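PDB 4FXT: uncharacterized protein from Bacteroides ovatus, which is of unknown function but belongs to the DUF3823 family, pairing a transthyretin-like N-terminal domain with an E-set-like C-terminal domain. Local coordinates for residues P6-G18 with Q49-D61. Sequence-based numbering, arbitrary orientation.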
loop_
_atom_site.group_PDB
_atom_site.type_symbol
_atom_site.label_atom_id
_atom_site.label_comp_id
_atom_site.label_asym_id
_atom_site.label_seq_id
_atom_site.Cartn_x
_atom_site.Cartn_y
_atom_site.Cartn_z
ATOM N N PRO A 6 -13.686 26.481 12.204
ATOM C CA PRO A 6 -12.249 26.735 12.001
ATOM C C PRO A 6 -11.449 25.416 12.047
ATOM O O PRO A 6 -10.236 25.415 12.317
ATOM C CB PRO A 6 -11.888 27.688 13.162
ATOM C CG PRO A 6 -12.893 27.407 14.229
ATOM C CD PRO A 6 -14.162 26.977 13.514
ATOM N N LYS A 7 -12.152 24.292 11.748
ATOM C CA LYS A 7 -11.636 22.920 11.771
ATOM C C LYS A 7 -11.018 22.592 10.416
ATOM O O LYS A 7 -11.724 22.243 9.464
ATOM C CB LYS A 7 -12.768 21.941 12.133
ATOM C CG LYS A 7 -12.290 20.621 12.665
ATOM C CD LYS A 7 -13.435 19.699 13.002
ATOM C CE LYS A 7 -12.918 18.405 13.595
ATOM N NZ LYS A 7 -13.998 17.400 13.787
ATOM N N ALA A 8 -9.676 22.715 10.360
ATOM C CA ALA A 8 -8.730 22.530 9.250
ATOM C C ALA A 8 -8.676 21.076 8.717
ATOM O O ALA A 8 -9.221 20.163 9.338
ATOM C CB ALA A 8 -7.343 22.929 9.726
ATOM N N THR A 9 -7.985 20.879 7.568
ATOM C CA THR A 9 -7.810 19.570 6.925
ATOM C C THR A 9 -6.323 19.233 6.838
ATOM O O THR A 9 -5.565 19.981 6.224
ATOM C CB THR A 9 -8.465 19.565 5.508
ATOM O OG1 THR A 9 -9.820 19.977 5.584
ATOM C CG2 THR A 9 -8.428 18.227 4.858
ATOM N N LEU A 10 -5.907 18.095 7.426
ATOM C CA LEU A 10 -4.535 17.571 7.334
ATOM C C LEU A 10 -4.508 16.449 6.339
ATOM O O LEU A 10 -5.156 15.430 6.564
ATOM C CB LEU A 10 -3.948 17.104 8.676
ATOM C CG LEU A 10 -2.538 16.459 8.590
ATOM C CD1 LEU A 10 -1.465 17.459 8.109
ATOM C CD2 LEU A 10 -2.126 15.861 9.909
ATOM N N THR A 11 -3.780 16.625 5.237
ATOM C CA THR A 11 -3.686 15.597 4.189
ATOM C C THR A 11 -2.221 15.285 3.943
ATOM O O THR A 11 -1.361 16.029 4.364
ATOM C CB THR A 11 -4.418 16.020 2.861
ATOM O OG1 THR A 11 -3.849 17.230 2.374
ATOM C CG2 THR A 11 -5.918 16.219 3.029
ATOM N N GLY A 12 -1.964 14.173 3.280
ATOM C CA GLY A 12 -0.620 13.723 2.961
ATOM C C GLY A 12 -0.608 12.309 2.422
ATOM O O GLY A 12 -1.636 11.794 1.982
ATOM N N LYS A 13 0.573 11.682 2.450
ATOM C CA LYS A 13 0.843 10.343 1.940
ATOM C C LYS A 13 1.886 9.611 2.769
ATOM O O LYS A 13 2.832 10.249 3.242
ATOM C CB LYS A 13 1.360 10.412 0.482
ATOM C CG LYS A 13 0.432 10.976 -0.575
ATOM C CD LYS A 13 1.169 11.254 -1.913
ATOM C CE LYS A 13 2.166 12.400 -1.867
ATOM N NZ LYS A 13 2.740 12.689 -3.201
ATOM N N ALA A 14 1.757 8.258 2.890
ATOM C CA ALA A 14 2.791 7.404 3.473
ATOM C C ALA A 14 3.844 7.224 2.401
ATOM O O ALA A 14 3.530 6.739 1.296
ATOM C CB ALA A 14 2.199 6.096 3.957
ATOM N N ILE A 15 5.041 7.756 2.646
ATOM C CA ILE A 15 6.066 7.865 1.610
ATOM C C ILE A 15 7.333 7.072 1.919
ATOM O O ILE A 15 7.879 7.099 3.022
ATOM C CB ILE A 15 6.428 9.384 1.456
ATOM C CG1 ILE A 15 5.271 10.167 0.840
ATOM C CG2 ILE A 15 7.696 9.633 0.648
ATOM C CD1 ILE A 15 4.874 9.784 -0.576
ATOM N N TYR A 16 7.810 6.408 0.867
ATOM C CA TYR A 16 9.077 5.690 0.803
ATOM C C TYR A 16 9.705 5.979 -0.516
ATOM O O TYR A 16 9.034 5.821 -1.542
ATOM C CB TYR A 16 8.957 4.180 1.030
ATOM C CG TYR A 16 10.283 3.474 0.831
ATOM C CD1 TYR A 16 11.269 3.517 1.809
ATOM C CD2 TYR A 16 10.575 2.813 -0.360
ATOM C CE1 TYR A 16 12.503 2.891 1.624
ATOM C CE2 TYR A 16 11.809 2.197 -0.564
ATOM C CZ TYR A 16 12.767 2.224 0.439
ATOM O OH TYR A 16 13.980 1.598 0.276
ATOM N N ASP A 17 11.003 6.377 -0.492
ATOM C CA ASP A 17 11.797 6.709 -1.670
ATOM C C ASP A 17 10.913 7.570 -2.601
ATOM O O ASP A 17 10.718 7.225 -3.777
ATOM C CB ASP A 17 12.350 5.419 -2.360
ATOM C CG ASP A 17 13.374 5.610 -3.495
ATOM O OD1 ASP A 17 13.780 6.771 -3.761
ATOM O OD2 ASP A 17 13.803 4.600 -4.078
ATOM N N GLY A 18 10.305 8.607 -2.004
ATOM C CA GLY A 18 9.457 9.595 -2.670
ATOM C C GLY A 18 8.201 9.114 -3.362
ATOM O O GLY A 18 7.620 9.848 -4.167
ATOM N N GLN A 49 -6.078 3.072 0.146
ATOM C CA GLN A 49 -5.284 2.018 -0.530
ATOM C C GLN A 49 -4.106 2.596 -1.388
ATOM O O GLN A 49 -3.170 1.851 -1.700
ATOM C CB GLN A 49 -6.160 1.150 -1.423
ATOM C CG GLN A 49 -6.866 1.927 -2.507
ATOM C CD GLN A 49 -6.597 1.296 -3.840
ATOM O OE1 GLN A 49 -6.551 0.032 -4.004
ATOM N NE2 GLN A 49 -6.443 2.189 -4.827
ATOM N N ASP A 50 -4.146 3.899 -1.751
ATOM C CA ASP A 50 -3.081 4.494 -2.547
ATOM C C ASP A 50 -2.029 5.148 -1.677
ATOM O O ASP A 50 -1.220 5.943 -2.203
ATOM C CB ASP A 50 -3.641 5.533 -3.533
ATOM C CG ASP A 50 -4.430 6.697 -2.969
ATOM O OD1 ASP A 50 -4.558 6.791 -1.716
ATOM O OD2 ASP A 50 -4.979 7.484 -3.777
ATOM N N GLY A 51 -2.069 4.849 -0.368
ATOM C CA GLY A 51 -1.159 5.400 0.630
ATOM C C GLY A 51 -1.483 6.798 1.136
ATOM O O GLY A 51 -0.808 7.307 2.045
ATOM N N SER A 52 -2.520 7.434 0.589
ATOM C CA SER A 52 -2.841 8.798 1.028
ATOM C C SER A 52 -3.776 8.787 2.269
ATOM O O SER A 52 -4.416 7.774 2.549
ATOM C CB SER A 52 -3.481 9.591 -0.109
ATOM O OG SER A 52 -4.735 9.027 -0.437
ATOM N N TYR A 53 -3.840 9.914 2.996
ATOM C CA TYR A 53 -4.727 10.094 4.127
ATOM C C TYR A 53 -5.259 11.544 4.169
ATOM O O TYR A 53 -4.656 12.459 3.587
ATOM C CB TYR A 53 -3.994 9.748 5.420
ATOM C CG TYR A 53 -2.982 10.810 5.831
ATOM C CD1 TYR A 53 -3.363 11.902 6.617
ATOM C CD2 TYR A 53 -1.648 10.732 5.420
ATOM C CE1 TYR A 53 -2.452 12.890 6.971
ATOM C CE2 TYR A 53 -0.726 11.719 5.771
ATOM C CZ TYR A 53 -1.139 12.802 6.538
ATOM O OH TYR A 53 -0.251 13.778 6.912
ATOM N N SER A 54 -6.378 11.747 4.887
ATOM C CA SER A 54 -7.030 13.047 5.162
ATOM C C SER A 54 -7.746 12.928 6.457
ATOM O O SER A 54 -8.331 11.862 6.717
ATOM C CB SER A 54 -7.974 13.490 4.051
ATOM O OG SER A 54 -9.122 12.654 3.991
ATOM N N VAL A 55 -7.667 13.970 7.298
ATOM C CA VAL A 55 -8.271 13.977 8.633
ATOM C C VAL A 55 -8.592 15.419 8.968
ATOM O O VAL A 55 -7.748 16.287 8.741
ATOM C CB VAL A 55 -7.347 13.281 9.700
ATOM C CG1 VAL A 55 -5.929 13.879 9.751
ATOM C CG2 VAL A 55 -7.993 13.227 11.084
ATOM N N SER A 56 -9.835 15.701 9.418
ATOM C CA SER A 56 -10.171 17.074 9.810
ATOM C C SER A 56 -9.825 17.228 11.288
ATOM O O SER A 56 -10.089 16.333 12.110
ATOM C CB SER A 56 -11.620 17.452 9.511
ATOM O OG SER A 56 -12.531 16.738 10.326
ATOM N N LEU A 57 -9.131 18.319 11.595
ATOM C CA LEU A 57 -8.630 18.630 12.928
ATOM C C LEU A 57 -8.811 20.071 13.295
ATOM O O LEU A 57 -8.890 20.928 12.410
ATOM C CB LEU A 57 -7.120 18.330 12.981
ATOM C CG LEU A 57 -6.609 16.957 12.640
ATOM C CD1 LEU A 57 -5.143 17.012 12.367
ATOM C CD2 LEU A 57 -6.930 15.957 13.711
ATOM N N PHE A 58 -8.764 20.369 14.594
ATOM C CA PHE A 58 -8.743 21.757 15.004
ATOM C C PHE A 58 -7.311 22.227 14.911
ATOM O O PHE A 58 -6.398 21.397 15.007
ATOM C CB PHE A 58 -9.345 21.965 16.404
ATOM C CG PHE A 58 -10.827 21.718 16.472
ATOM C CD1 PHE A 58 -11.729 22.650 15.959
ATOM C CD2 PHE A 58 -11.330 20.577 17.082
ATOM C CE1 PHE A 58 -13.112 22.414 15.999
ATOM C CE2 PHE A 58 -12.713 20.344 17.136
ATOM C CZ PHE A 58 -13.594 21.267 16.596
ATOM N N ASN A 59 -7.097 23.535 14.685
ATOM C CA ASN A 59 -5.747 24.100 14.609
ATOM C C ASN A 59 -4.992 23.869 15.928
ATOM O O ASN A 59 -5.595 23.842 16.997
ATOM C CB ASN A 59 -5.798 25.581 14.274
ATOM C CG ASN A 59 -6.396 25.848 12.930
ATOM O OD1 ASN A 59 -5.761 25.630 11.901
ATOM N ND2 ASN A 59 -7.643 26.303 12.910
ATOM N N GLY A 60 -3.681 23.728 15.829
ATOM C CA GLY A 60 -2.812 23.463 16.966
ATOM C C GLY A 60 -1.719 22.492 16.588
ATOM O O GLY A 60 -1.637 22.050 15.439
ATOM N N ASP A 61 -0.868 22.153 17.546
ATOM C CA ASP A 61 0.249 21.255 17.279
ATOM C C ASP A 61 -0.149 19.813 17.666
ATOM O O ASP A 61 -0.958 19.592 18.572
ATOM C CB ASP A 61 1.500 21.744 18.035
ATOM C CG ASP A 61 1.882 23.208 17.774
ATOM O OD1 ASP A 61 1.057 23.950 17.175
ATOM O OD2 ASP A 61 2.961 23.637 18.251
#
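L10 and V55 face each other as a hydrogen-bonded pair of an antiparallel ladder: L10 N donates to V55 O at 2.9 Å, nearly straight (168°), and V55 N returns a more bent bond to L10 O. G12 and Y53 exchange a second such pair, and A14 N to G51 O (2.9 Å) closes the ladder. Just before the strand, D50 OD1 accepts from S52 N, an Asx turn, and from S52 OG as well. The pairing joins strands 7-16 and 52-58 of the β-sandwich expected of a transthyretin-like domain; strand 88-93 runs parallel to 7-16 on its other edge. Inward, G12 lacks a side chain and so lets the Y53 ring lie close across its backbone, G12 N 3.6 Å above the ring plane, while Y53 OH is hydrogen-bonded to Q90 O of strand 88-93. L10 CG meets the ring edge, 3.9 Å from Y53 CE1, while L10 CB touches V55 CG1 and L57 CD1. A leucine in place of Y53 would probably deprive Q90 O of its hydroxyl partner and leave G12 poorly covered. On the solvent-facing side, where small, hydroxyl-bearing residues suit, T11 CG2 packs on S54 CB. K7, its CG anti to the backbone N (chi1 -159°), lays its extended aliphatic chain over the F58 face, a CH-pi contact.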